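Local coordinates for virulent strain associated lipoprotein (Borreliella spielmanii A14S, PDB 6FZZ), which probably binds glutathione and is an outer surface lipoprotein of the PFam54 family of Lyme disease spirochaetes, at residues 17-22 against 139-144; 24-29 against 125-130; 54-59 against 104-109; 81-86 against 111-116. All coordinates share one frame; numbering follows the deposited sequence.

Contact 1: residues 17-22 against 139-144; sequences KLLNDL and SDLENL
Leu141 inserts its two methyl groups between Leu19 and Leu22, which stand one helical turn apart by sequence spacing. Its CD1 lies 3.9 Å from Leu19 CD2, and its CD2 lies 3.9 Å from Leu22 CD2. Leu22 CD2 also comes within 3.6 Å of the backbone oxygen Leu141 O and meets Leu144 CD2 at 4.0 Å, the side chains of Leu22 and Leu144 being nearly perpendicular. Leu22 reaches this far because its CG stands opposite the backbone N (chi1 -154°). Leu18 extends CD1 over the backbone, 4.0 Å from Glu142 N. No hydrogen bond joins the segments; the contact is mainly leucine against leucine, with Glu142 at its margin. Within segment 17-22, Lys17 NZ forms a salt bridge with Asp21 OD2 on its syn side at 3.1 Å. The segment axes approach to 9.8 Å at 31°, in near-parallel helix packing. Helix 15-41 thus lies along the start of helix 138-170, with Leu133 of the preceding loop touching Leu19, Leu141 and Leu144.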
loop_
_atom_site.group_PDB
_atom_site.type_symbol
_atom_site.label_atom_id
_atom_site.label_comp_id
_atom_site.label_asym_id
_atom_site.label_seq_id
_atom_site.Cartn_x
_atom_site.Cartn_y
_atom_site.Cartn_z
ATOM N N LYS A 17 -22.776 -7.249 17.393
ATOM C CA LYS A 17 -21.503 -6.621 17.553
ATOM C C LYS A 17 -20.569 -6.785 16.325
ATOM O O LYS A 17 -19.858 -5.859 15.943
ATOM C CB LYS A 17 -20.779 -7.103 18.836
ATOM C CG LYS A 17 -19.515 -6.287 19.011
ATOM C CD LYS A 17 -18.923 -6.224 20.398
ATOM C CE LYS A 17 -17.893 -5.106 20.465
ATOM N NZ LYS A 17 -16.638 -5.480 19.762
ATOM N N LEU A 18 -20.541 -7.983 15.738
ATOM C CA LEU A 18 -19.748 -8.219 14.537
ATOM C C LEU A 18 -20.187 -7.361 13.371
ATOM O O LEU A 18 -19.341 -6.837 12.569
ATOM C CB LEU A 18 -19.867 -9.726 14.178
ATOM C CG LEU A 18 -19.001 -10.669 15.018
ATOM C CD1 LEU A 18 -19.360 -12.132 14.731
ATOM C CD2 LEU A 18 -17.532 -10.436 14.704
ATOM N N LEU A 19 -21.501 -7.252 13.200
ATOM C CA LEU A 19 -22.043 -6.436 12.112
ATOM C C LEU A 19 -21.514 -5.020 12.318
ATOM O O LEU A 19 -21.015 -4.399 11.371
ATOM C CB LEU A 19 -23.563 -6.481 12.027
ATOM C CG LEU A 19 -24.176 -7.757 11.437
ATOM C CD1 LEU A 19 -25.680 -7.856 11.720
ATOM C CD2 LEU A 19 -23.937 -7.828 9.936
ATOM N N ASN A 20 -21.611 -4.538 13.571
ATOM C CA ASN A 20 -21.196 -3.176 13.875
ATOM C C ASN A 20 -19.699 -3.000 13.652
ATOM O O ASN A 20 -19.279 -2.017 13.064
ATOM C CB ASN A 20 -21.618 -2.788 15.315
ATOM C CG ASN A 20 -23.106 -2.529 15.423
ATOM O OD1 ASN A 20 -23.716 -2.130 14.474
ATOM N ND2 ASN A 20 -23.676 -2.746 16.548
ATOM N N ASP A 21 -18.878 -3.935 14.138
ATOM C CA ASP A 21 -17.431 -3.734 14.073
ATOM C C ASP A 21 -16.953 -3.722 12.567
ATOM O O ASP A 21 -16.046 -3.051 12.127
ATOM C CB ASP A 21 -16.741 -4.915 14.715
ATOM C CG ASP A 21 -16.802 -4.910 16.203
ATOM O OD1 ASP A 21 -16.989 -3.833 16.851
ATOM O OD2 ASP A 21 -16.613 -6.029 16.713
ATOM N N LEU A 22 -17.633 -4.521 11.803
ATOM C CA LEU A 22 -17.296 -4.727 10.413
ATOM C C LEU A 22 -17.739 -3.540 9.569
ATOM O O LEU A 22 -16.970 -3.041 8.725
ATOM C CB LEU A 22 -17.930 -6.054 10.051
ATOM C CG LEU A 22 -17.459 -6.967 8.962
ATOM C CD1 LEU A 22 -15.956 -6.952 8.717
ATOM C CD2 LEU A 22 -18.002 -8.349 9.295
ATOM N N SER A 139 -20.411 -17.148 11.805
ATOM C CA SER A 139 -19.078 -17.672 11.537
ATOM C C SER A 139 -18.491 -17.055 10.281
ATOM O O SER A 139 -17.291 -16.816 10.262
ATOM C CB SER A 139 -19.093 -19.217 11.475
ATOM O OG SER A 139 -19.865 -19.672 10.372
ATOM N N ASP A 140 -19.283 -16.810 9.236
ATOM C CA ASP A 140 -18.832 -16.065 8.032
ATOM C C ASP A 140 -18.432 -14.600 8.395
ATOM O O ASP A 140 -17.501 -14.040 7.808
ATOM C CB ASP A 140 -19.936 -15.937 6.998
ATOM C CG ASP A 140 -20.175 -17.198 6.191
ATOM O OD1 ASP A 140 -19.370 -18.136 6.238
ATOM O OD2 ASP A 140 -21.190 -17.211 5.480
ATOM N N LEU A 141 -19.201 -13.965 9.287
ATOM C CA LEU A 141 -18.929 -12.574 9.704
ATOM C C LEU A 141 -17.678 -12.546 10.511
ATOM O O LEU A 141 -16.889 -11.642 10.358
ATOM C CB LEU A 141 -20.082 -11.971 10.588
ATOM C CG LEU A 141 -21.387 -11.630 9.876
ATOM C CD1 LEU A 141 -22.455 -11.315 10.932
ATOM C CD2 LEU A 141 -21.246 -10.496 8.838
ATOM N N GLU A 142 -17.543 -13.492 11.450
ATOM C CA GLU A 142 -16.337 -13.634 12.217
ATOM C C GLU A 142 -15.077 -13.831 11.319
ATOM O O GLU A 142 -14.027 -13.214 11.509
ATOM C CB GLU A 142 -16.477 -14.810 13.131
ATOM C CG GLU A 142 -15.380 -14.869 14.150
ATOM C CD GLU A 142 -15.844 -15.588 15.404
ATOM O OE1 GLU A 142 -16.923 -16.230 15.351
ATOM O OE2 GLU A 142 -15.130 -15.495 16.434
ATOM N N ASN A 143 -15.228 -14.678 10.318
ATOM C CA ASN A 143 -14.147 -14.974 9.394
ATOM C C ASN A 143 -13.801 -13.715 8.588
ATOM O O ASN A 143 -12.634 -13.328 8.529
ATOM C CB ASN A 143 -14.559 -16.149 8.505
ATOM C CG ASN A 143 -13.418 -16.692 7.709
ATOM O OD1 ASN A 143 -12.343 -16.963 8.233
ATOM N ND2 ASN A 143 -13.637 -16.842 6.431
ATOM N N LEU A 144 -14.827 -13.049 8.079
ATOM C CA LEU A 144 -14.678 -11.860 7.295
ATOM C C LEU A 144 -13.969 -10.769 8.079
ATOM O O LEU A 144 -13.061 -10.080 7.545
ATOM C CB LEU A 144 -16.031 -11.380 6.740
ATOM C CG LEU A 144 -16.104 -10.054 6.009
ATOM C CD1 LEU A 144 -15.161 -10.026 4.815
ATOM C CD2 LEU A 144 -17.544 -9.738 5.554
#

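Contact 2: residues 24-29 against 125-130; sequences NLIEKA and HLYPKK
Ile26 points its side chain at segment 125-130 and forks at CB. The CG2 branch, anti to the backbone N, ends 3.9 Å from Tyr127 CA and meets the tyrosine ring at its edge, near the ring plane, with CD1 of Tyr127 at 4.2 Å. The CG1 branch lies beside the backbone N (chi1 -66°) and carries CD1 to Leu126, where it touches CB at 4.1 Å, one side chain lying across the other. The fold elements met here are the last part of helix 105-126 and the 3-10 segment 127-129, packed on helix 15-41, which is predicted to form a coiled coil. The next residue, Glu27, lies across the aliphatic part of Lys130: OE2 is 3.3 Å from Lys130 CE, whereas Lys130 NZ remains 4.5 Å from that oxygen, too far for a salt bridge. A bend at chi4 (-98°) accompanies this offset of the ammonium group. A water donates to Glu27 OE1 at 2.9 Å and also hydrogen-bonds Tyr127 OH, lying in the plane of the ring at its edge. Leu126 also touches Phe148 of helix 138-170 and Ile208 of helix 180-209.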
loop_
_atom_site.group_PDB
_atom_site.type_symbol
_atom_site.label_atom_id
_atom_site.label_comp_id
_atom_site.label_asym_id
_atom_site.label_seq_id
_atom_site.Cartn_x
_atom_site.Cartn_y
_atom_site.Cartn_z
ATOM N N ASN A 24 -17.954 -0.569 10.868
ATOM C CA ASN A 24 -16.976 0.426 11.279
ATOM C C ASN A 24 -15.654 0.288 10.520
ATOM O O ASN A 24 -15.066 1.277 10.072
ATOM C CB ASN A 24 -16.723 0.338 12.799
ATOM C CG ASN A 24 -17.728 1.165 13.560
ATOM O OD1 ASN A 24 -17.747 2.394 13.428
ATOM N ND2 ASN A 24 -18.623 0.517 14.260
ATOM N N LEU A 25 -15.145 -0.922 10.441
ATOM C CA LEU A 25 -13.870 -1.151 9.699
ATOM C C LEU A 25 -13.943 -0.731 8.209
ATOM O O LEU A 25 -13.046 -0.076 7.668
ATOM C CB LEU A 25 -13.520 -2.636 9.777
ATOM C CG LEU A 25 -12.916 -3.110 11.090
ATOM C CD1 LEU A 25 -13.029 -4.642 11.249
ATOM C CD2 LEU A 25 -11.444 -2.653 11.111
ATOM N N ILE A 26 -15.021 -1.166 7.565
ATOM C CA ILE A 26 -15.254 -0.963 6.150
ATOM C C ILE A 26 -15.492 0.518 5.895
ATOM O O ILE A 26 -14.875 1.125 4.989
ATOM C CB ILE A 26 -16.414 -1.825 5.633
ATOM C CG1 ILE A 26 -16.007 -3.298 5.726
ATOM C CG2 ILE A 26 -16.844 -1.383 4.264
ATOM C CD1 ILE A 26 -17.183 -4.239 5.564
ATOM N N GLU A 27 -16.316 1.144 6.746
ATOM C CA GLU A 27 -16.576 2.559 6.538
ATOM C C GLU A 27 -15.343 3.369 6.792
ATOM O O GLU A 27 -15.066 4.321 6.072
ATOM C CB GLU A 27 -17.867 3.045 7.289
ATOM C CG GLU A 27 -19.099 2.245 6.799
ATOM C CD GLU A 27 -20.467 2.836 7.221
ATOM O OE1 GLU A 27 -20.554 4.088 7.237
ATOM O OE2 GLU A 27 -21.450 2.064 7.514
ATOM N N LYS A 28 -14.532 2.999 7.770
ATOM C CA LYS A 28 -13.350 3.759 8.057
ATOM C C LYS A 28 -12.236 3.590 6.966
ATOM O O LYS A 28 -11.485 4.542 6.616
ATOM C CB LYS A 28 -12.831 3.330 9.431
ATOM C CG LYS A 28 -11.348 3.593 9.724
ATOM C CD LYS A 28 -11.009 5.071 9.871
ATOM C CE LYS A 28 -9.628 5.210 10.486
ATOM N NZ LYS A 28 -9.076 6.582 10.338
ATOM N N ALA A 29 -12.137 2.379 6.431
ATOM C CA ALA A 29 -11.191 2.097 5.321
ATOM C C ALA A 29 -11.555 2.902 4.054
ATOM O O ALA A 29 -10.648 3.416 3.326
ATOM C CB ALA A 29 -11.204 0.610 4.996
ATOM N N HIS A 125 -14.868 -3.645 -3.116
ATOM C CA HIS A 125 -15.735 -4.771 -3.126
ATOM C C HIS A 125 -16.750 -4.805 -1.982
ATOM O O HIS A 125 -17.937 -5.197 -2.152
ATOM C CB HIS A 125 -14.899 -6.011 -3.005
ATOM C CG HIS A 125 -15.692 -7.236 -3.033
ATOM N ND1 HIS A 125 -16.304 -7.696 -4.184
ATOM C CD2 HIS A 125 -15.975 -8.135 -2.070
ATOM C CE1 HIS A 125 -16.983 -8.789 -3.908
ATOM N NE2 HIS A 125 -16.753 -9.109 -2.651
ATOM N N LEU A 126 -16.279 -4.482 -0.793
ATOM C CA LEU A 126 -17.123 -4.619 0.398
ATOM C C LEU A 126 -18.073 -3.438 0.634
ATOM O O LEU A 126 -19.210 -3.625 1.150
ATOM C CB LEU A 126 -16.216 -4.837 1.639
ATOM C CG LEU A 126 -15.469 -6.162 1.768
ATOM C CD1 LEU A 126 -14.563 -6.164 2.999
ATOM C CD2 LEU A 126 -16.429 -7.319 1.921
ATOM N N TYR A 127 -17.592 -2.240 0.332
ATOM C CA TYR A 127 -18.274 -1.002 0.628
ATOM C C TYR A 127 -19.743 -0.983 0.112
ATOM O O TYR A 127 -20.681 -0.755 0.948
ATOM C CB TYR A 127 -17.438 0.239 0.329
ATOM C CG TYR A 127 -18.161 1.514 0.772
ATOM C CD1 TYR A 127 -18.117 1.951 2.105
ATOM C CD2 TYR A 127 -18.941 2.247 -0.127
ATOM C CE1 TYR A 127 -18.811 3.092 2.529
ATOM C CE2 TYR A 127 -19.645 3.401 0.287
ATOM C CZ TYR A 127 -19.566 3.826 1.616
ATOM O OH TYR A 127 -20.313 4.905 2.050
ATOM N N PRO A 128 -19.960 -1.360 -1.156
ATOM C CA PRO A 128 -21.330 -1.322 -1.732
ATOM C C PRO A 128 -22.195 -2.340 -1.148
ATOM O O PRO A 128 -23.412 -2.253 -1.274
ATOM C CB PRO A 128 -21.114 -1.585 -3.230
ATOM C CG PRO A 128 -19.669 -1.264 -3.470
ATOM C CD PRO A 128 -18.929 -1.563 -2.206
ATOM N N LYS A 129 -21.594 -3.357 -0.529
ATOM C CA LYS A 129 -22.335 -4.428 0.057
ATOM C C LYS A 129 -22.546 -4.377 1.585
ATOM O O LYS A 129 -23.071 -5.328 2.183
ATOM C CB LYS A 129 -21.630 -5.769 -0.237
ATOM C CG LYS A 129 -21.319 -5.988 -1.725
ATOM C CD LYS A 129 -20.451 -7.217 -1.854
ATOM C CE LYS A 129 -20.217 -7.609 -3.321
ATOM N NZ LYS A 129 -19.456 -6.552 -4.037
ATOM N N LYS A 130 -22.097 -3.313 2.207
ATOM C CA LYS A 130 -21.944 -3.320 3.642
ATOM C C LYS A 130 -23.315 -3.353 4.393
ATOM O O LYS A 130 -23.382 -3.764 5.526
ATOM C CB LYS A 130 -21.178 -2.078 4.054
ATOM C CG LYS A 130 -21.989 -0.831 3.956
ATOM C CD LYS A 130 -21.196 0.419 4.117
ATOM C CE LYS A 130 -22.167 1.577 4.380
ATOM N NZ LYS A 130 -22.468 2.362 3.175
HETATM O O HOH W 1 -19.221 5.432 5.075
#

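Contact 3: residues 54-59 against 104-109; sequences KSLRWH and EVEDIF
The loop between helices 15-41 and 71-83 packs here on the first turn of helix 105-126, for which Glu104 occupies the N-cap position. Leu56 carries the contact. Its CG is 3.6 Å from Val105 CG1, and its two methyls then diverge along the helix: CD1 reaches Phe109 CB at 3.8 Å, while CD2 comes to 3.9 Å from Glu106 CA. Val105 presents CG1 to the loop from a position anti to its backbone N (chi1 172°), and the same methyl meets Ser55 OG at 3.5 Å, an oxygen that also makes a weak hydrogen bond to Ala52 O. Leu56 runs roughly perpendicular to Phe109. No direct hydrogen bond spans the segments, but one water does the polar joining: it donates to Glu106 OE2 at 2.6 Å and to Ser55 O at 3.1 Å, and accepts from Arg57 N at 3.0 Å. Three bonds thus fix that water. A tetraethylene glycol, probably from the crystallisation liquor, lies about 3 Å from the Glu106 side chain. Leu56 and Phe109 both touch Tyr76 of helix 71-83, and Val105 touches Ile100 of helix 89-102, which places the loop where these helices meet helix 105-126.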
loop_
_atom_site.group_PDB
_atom_site.type_symbol
_atom_site.label_atom_id
_atom_site.label_comp_id
_atom_site.label_asym_id
_atom_site.label_seq_id
_atom_site.Cartn_x
_atom_site.Cartn_y
_atom_site.Cartn_z
ATOM N N LYS A 54 9.167 8.380 -12.292
ATOM C CA LYS A 54 9.716 8.552 -13.656
ATOM C C LYS A 54 10.559 7.357 -14.064
ATOM O O LYS A 54 10.794 7.185 -15.230
ATOM C CB LYS A 54 10.566 9.819 -13.771
ATOM C CG LYS A 54 9.753 11.067 -13.683
ATOM C CD LYS A 54 10.637 12.289 -13.632
ATOM C CE LYS A 54 9.818 13.540 -13.340
ATOM N NZ LYS A 54 10.672 14.757 -13.481
ATOM N N SER A 55 10.948 6.499 -13.137
ATOM C CA SER A 55 11.739 5.362 -13.506
ATOM C C SER A 55 10.951 4.038 -13.501
ATOM O O SER A 55 11.510 2.952 -13.585
ATOM C CB SER A 55 13.010 5.336 -12.634
ATOM O OG SER A 55 12.812 4.376 -11.669
ATOM N N LEU A 56 9.631 4.148 -13.417
ATOM C CA LEU A 56 8.727 3.011 -13.499
ATOM C C LEU A 56 8.008 3.136 -14.852
ATOM O O LEU A 56 7.164 4.013 -15.062
ATOM C CB LEU A 56 7.729 3.086 -12.351
ATOM C CG LEU A 56 8.274 2.759 -10.918
ATOM C CD1 LEU A 56 7.256 3.226 -9.879
ATOM C CD2 LEU A 56 8.537 1.267 -10.781
ATOM N N ARG A 57 8.348 2.272 -15.783
ATOM C CA ARG A 57 7.789 2.373 -17.131
ATOM C C ARG A 57 6.995 1.084 -17.357
ATOM O O ARG A 57 7.511 -0.061 -17.213
ATOM C CB ARG A 57 8.935 2.610 -18.173
ATOM C CG ARG A 57 8.377 2.658 -19.599
ATOM C CD ARG A 57 9.432 2.965 -20.672
ATOM N NE ARG A 57 10.090 4.217 -20.352
ATOM C CZ ARG A 57 9.574 5.425 -20.509
ATOM N NH1 ARG A 57 8.350 5.627 -21.039
ATOM N NH2 ARG A 57 10.317 6.447 -20.167
ATOM N N TRP A 58 5.728 1.238 -17.717
ATOM C CA TRP A 58 4.894 0.063 -18.027
ATOM C C TRP A 58 5.421 -0.739 -19.191
ATOM O O TRP A 58 5.851 -0.144 -20.178
ATOM C CB TRP A 58 3.526 0.488 -18.413
ATOM C CG TRP A 58 2.724 1.164 -17.285
ATOM C CD1 TRP A 58 2.712 2.468 -16.986
ATOM C CD2 TRP A 58 1.871 0.523 -16.338
ATOM N NE1 TRP A 58 1.858 2.733 -15.933
ATOM C CE2 TRP A 58 1.352 1.546 -15.482
ATOM C CE3 TRP A 58 1.519 -0.817 -16.096
ATOM C CZ2 TRP A 58 0.435 1.288 -14.449
ATOM C CZ3 TRP A 58 0.613 -1.070 -15.042
ATOM C CH2 TRP A 58 0.090 -0.004 -14.231
ATOM N N HIS A 59 5.359 -2.071 -19.130
ATOM C CA HIS A 59 5.856 -2.844 -20.272
ATOM C C HIS A 59 4.885 -2.923 -21.480
ATOM O O HIS A 59 5.320 -2.902 -22.632
ATOM C CB HIS A 59 6.373 -4.224 -19.866
ATOM C CG HIS A 59 7.195 -4.864 -20.941
ATOM N ND1 HIS A 59 6.684 -5.803 -21.812
ATOM C CD2 HIS A 59 8.469 -4.634 -21.341
ATOM C CE1 HIS A 59 7.623 -6.162 -22.669
ATOM N NE2 HIS A 59 8.709 -5.454 -22.418
ATOM N N GLU A 104 16.422 0.186 -6.452
ATOM C CA GLU A 104 15.434 -0.890 -6.286
ATOM C C GLU A 104 14.053 -0.297 -6.459
ATOM O O GLU A 104 13.118 -0.757 -5.788
ATOM C CB GLU A 104 15.553 -1.551 -4.892
ATOM C CG GLU A 104 16.802 -2.410 -4.642
ATOM C CD GLU A 104 16.874 -3.590 -5.612
ATOM O OE1 GLU A 104 15.822 -3.998 -6.185
ATOM O OE2 GLU A 104 18.004 -4.042 -5.906
ATOM N N VAL A 105 13.913 0.682 -7.378
ATOM C CA VAL A 105 12.618 1.336 -7.563
ATOM C C VAL A 105 11.538 0.316 -7.921
ATOM O O VAL A 105 10.460 0.270 -7.315
ATOM C CB VAL A 105 12.689 2.478 -8.568
ATOM C CG1 VAL A 105 11.272 3.005 -8.876
ATOM C CG2 VAL A 105 13.543 3.622 -8.016
ATOM N N GLU A 106 11.839 -0.518 -8.907
ATOM C CA GLU A 106 10.854 -1.494 -9.388
ATOM C C GLU A 106 10.369 -2.463 -8.374
ATOM O O GLU A 106 9.149 -2.641 -8.214
ATOM C CB GLU A 106 11.399 -2.256 -10.609
ATOM C CG GLU A 106 11.474 -1.363 -11.827
ATOM C CD GLU A 106 11.961 -2.131 -13.074
ATOM O OE1 GLU A 106 12.211 -3.376 -12.986
ATOM O OE2 GLU A 106 12.063 -1.487 -14.141
ATOM N N ASP A 107 11.277 -3.091 -7.644
ATOM C CA ASP A 107 10.898 -4.185 -6.762
ATOM C C ASP A 107 10.215 -3.607 -5.503
ATOM O O ASP A 107 9.316 -4.229 -4.971
ATOM C CB ASP A 107 12.126 -5.032 -6.341
ATOM C CG ASP A 107 12.521 -6.067 -7.419
ATOM O OD1 ASP A 107 11.996 -5.978 -8.527
ATOM O OD2 ASP A 107 13.353 -6.956 -7.192
ATOM N N ILE A 108 10.695 -2.473 -4.994
ATOM C CA ILE A 108 10.043 -1.840 -3.824
ATOM C C ILE A 108 8.647 -1.309 -4.212
ATOM O O ILE A 108 7.650 -1.558 -3.472
ATOM C CB ILE A 108 10.906 -0.645 -3.291
ATOM C CG1 ILE A 108 12.135 -1.151 -2.595
ATOM C CG2 ILE A 108 10.104 0.271 -2.374
ATOM C CD1 ILE A 108 11.899 -1.755 -1.201
ATOM N N PHE A 109 8.570 -0.533 -5.304
ATOM C CA PHE A 109 7.324 0.158 -5.628
ATOM C C PHE A 109 6.300 -0.825 -6.190
ATOM O O PHE A 109 5.142 -0.843 -5.744
ATOM C CB PHE A 109 7.523 1.381 -6.548
ATOM C CG PHE A 109 7.991 2.612 -5.798
ATOM C CD1 PHE A 109 9.346 2.804 -5.510
ATOM C CD2 PHE A 109 7.077 3.566 -5.391
ATOM C CE1 PHE A 109 9.765 3.923 -4.811
ATOM C CE2 PHE A 109 7.508 4.698 -4.711
ATOM C CZ PHE A 109 8.836 4.845 -4.396
HETATM O O HOH W 2 10.677 0.416 -15.155
#

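Contact 4: residues 81-86 against 111-116; sequences YGILND and TSITLE
Glu116 OE2 is held by a salt bridge to Lys155 NZ of helix 138-170, and the same ammonium group hydrogen-bonds Gly82 O, so one lysine joins the carboxylate to the end of helix 71-83. The carboxylate lies against the Gly82 backbone: OE2 is 3.5 Å from Gly82 C. It gets there through a bent chain, with CG anti to the backbone N (chi1 -170°) and a turn at chi2 (83°). OE1 rests on Ile83, 3.3 Å from its CD1; the nearby Ile83 N, at 3.5 Å from Glu116 OE1, is poorly angled and makes no hydrogen bond. The side chains of Glu116 and Ile83 run alongside one another, pointing opposite ways. In knobs-into-holes fashion, Ile83 enters a hole lined by Ser112, Ile113, Leu115 and Glu116. Its CG2 is 4.1 Å from both Ser112 CB and Ile113 CD1, while its CD1 turns to Leu115 CD2 at 4.3 Å. Ser112 OG is hydrogen-bonded to Ile108 O of its own helix. All six touching residues are buried near the centre of the chain, and a bound tetraethylene glycol, probably from the crystallisation liquor, lies about 3 Å from the Glu116 side chain. A carboxylate in such surroundings would probably be stabilised in its charged form by Lys155, whose ammonium group pairs with it.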
loop_
_atom_site.group_PDB
_atom_site.type_symbol
_atom_site.label_atom_id
_atom_site.label_comp_id
_atom_site.label_asym_id
_atom_site.label_seq_id
_atom_site.Cartn_x
_atom_site.Cartn_y
_atom_site.Cartn_z
ATOM N N TYR A 81 0.455 6.817 -2.658
ATOM C CA TYR A 81 0.085 7.750 -1.590
ATOM C C TYR A 81 -0.597 6.973 -0.432
ATOM O O TYR A 81 -0.449 7.314 0.750
ATOM C CB TYR A 81 -0.843 8.835 -2.160
ATOM C CG TYR A 81 -0.217 9.584 -3.331
ATOM C CD1 TYR A 81 1.154 9.824 -3.352
ATOM C CD2 TYR A 81 -0.982 10.102 -4.363
ATOM C CE1 TYR A 81 1.732 10.497 -4.386
ATOM C CE2 TYR A 81 -0.407 10.800 -5.415
ATOM C CZ TYR A 81 0.949 10.980 -5.420
ATOM O OH TYR A 81 1.633 11.667 -6.409
ATOM N N GLY A 82 -1.317 5.916 -0.782
ATOM C CA GLY A 82 -1.941 5.067 0.219
ATOM C C GLY A 82 -0.953 4.291 1.102
ATOM O O GLY A 82 -1.074 4.309 2.318
ATOM N N ILE A 83 -0.001 3.604 0.487
ATOM C CA ILE A 83 0.930 2.759 1.201
ATOM C C ILE A 83 1.961 3.623 1.917
ATOM O O ILE A 83 2.444 3.270 3.014
ATOM C CB ILE A 83 1.612 1.699 0.269
ATOM C CG1 ILE A 83 2.365 0.640 1.112
ATOM C CG2 ILE A 83 2.619 2.298 -0.697
ATOM C CD1 ILE A 83 1.465 -0.267 1.896
ATOM N N LEU A 84 2.215 4.815 1.379
ATOM C CA LEU A 84 3.122 5.761 2.081
ATOM C C LEU A 84 2.340 6.783 2.909
ATOM O O LEU A 84 2.771 7.911 3.112
ATOM C CB LEU A 84 4.007 6.459 1.063
ATOM C CG LEU A 84 4.897 5.556 0.169
ATOM C CD1 LEU A 84 5.776 6.437 -0.712
ATOM C CD2 LEU A 84 5.762 4.641 1.057
ATOM N N ASN A 85 1.163 6.413 3.357
ATOM C CA ASN A 85 0.253 7.439 3.869
ATOM C C ASN A 85 0.650 8.051 5.218
ATOM O O ASN A 85 0.172 9.119 5.605
ATOM C CB ASN A 85 -1.166 6.935 3.852
ATOM C CG ASN A 85 -1.481 5.985 4.983
ATOM O OD1 ASN A 85 -0.684 5.113 5.354
ATOM N ND2 ASN A 85 -2.679 6.144 5.528
ATOM N N ASP A 86 1.578 7.434 5.922
ATOM C CA ASP A 86 1.999 8.077 7.137
ATOM C C ASP A 86 3.200 9.002 6.896
ATOM O O ASP A 86 3.832 9.387 7.871
ATOM C CB ASP A 86 2.293 6.986 8.184
ATOM C CG ASP A 86 2.330 7.518 9.635
ATOM O OD1 ASP A 86 1.848 8.661 9.930
ATOM O OD2 ASP A 86 2.897 6.758 10.473
ATOM N N THR A 111 5.931 -3.995 -5.716
ATOM C CA THR A 111 5.518 -4.930 -4.698
ATOM C C THR A 111 4.547 -4.243 -3.730
ATOM O O THR A 111 3.496 -4.818 -3.432
ATOM C CB THR A 111 6.718 -5.616 -3.961
ATOM O OG1 THR A 111 7.566 -6.250 -4.892
ATOM C CG2 THR A 111 6.223 -6.712 -3.048
ATOM N N SER A 112 4.881 -3.013 -3.313
ATOM C CA SER A 112 4.149 -2.234 -2.327
ATOM C C SER A 112 2.801 -1.859 -2.879
ATOM O O SER A 112 1.776 -1.964 -2.193
ATOM C CB SER A 112 4.902 -0.864 -2.027
ATOM O OG SER A 112 6.120 -1.201 -1.565
ATOM N N ILE A 113 2.789 -1.424 -4.132
ATOM C CA ILE A 113 1.581 -0.956 -4.760
ATOM C C ILE A 113 0.655 -2.131 -5.093
ATOM O O ILE A 113 -0.547 -1.965 -5.132
ATOM C CB ILE A 113 1.949 -0.047 -5.973
ATOM C CG1 ILE A 113 2.096 1.396 -5.520
ATOM C CG2 ILE A 113 1.021 -0.196 -7.124
ATOM C CD1 ILE A 113 3.340 1.627 -4.674
ATOM N N THR A 114 1.196 -3.327 -5.328
ATOM C CA THR A 114 0.374 -4.478 -5.519
ATOM C C THR A 114 -0.357 -4.832 -4.202
ATOM O O THR A 114 -1.576 -5.102 -4.196
ATOM C CB THR A 114 1.213 -5.677 -6.050
ATOM O OG1 THR A 114 1.795 -5.314 -7.282
ATOM C CG2 THR A 114 0.376 -6.979 -6.241
ATOM N N LEU A 115 0.374 -4.791 -3.094
ATOM C CA LEU A 115 -0.196 -5.037 -1.787
ATOM C C LEU A 115 -1.352 -4.005 -1.544
ATOM O O LEU A 115 -2.493 -4.370 -1.253
ATOM C CB LEU A 115 0.906 -4.962 -0.705
ATOM C CG LEU A 115 0.432 -5.235 0.736
ATOM C CD1 LEU A 115 1.620 -5.410 1.671
ATOM C CD2 LEU A 115 -0.423 -4.097 1.276
ATOM N N GLU A 116 -1.054 -2.724 -1.774
ATOM C CA GLU A 116 -2.049 -1.694 -1.587
ATOM C C GLU A 116 -3.247 -1.896 -2.485
ATOM O O GLU A 116 -4.405 -1.711 -2.058
ATOM C CB GLU A 116 -1.466 -0.329 -1.762
ATOM C CG GLU A 116 -2.440 0.741 -1.329
ATOM C CD GLU A 116 -2.436 0.992 0.166
ATOM O OE1 GLU A 116 -1.543 0.492 0.899
ATOM O OE2 GLU A 116 -3.301 1.766 0.591
#

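From the N terminus, helix 15-41 enters contact 1 and then contact 2, whose partners lie at the start of helix 138-170 and in the last part of helix 105-126 with the residues after it. Contact 1 closes the longest loop, and contact 2 nests inside it; the two touch through Leu144 and Leu126. Both enclose contacts 3 and 4, which cross each other because their segments alternate along the chain. Contact 3 ties the loop after helix 15-41 to the start of helix 105-126, and contact 4 ties the end of helix 71-83 to the middle of helix 105-126. Helix 105-126 thus serves contacts 2, 3 and 4, with contacts 2 and 3 on opposite sides of the chain's centre.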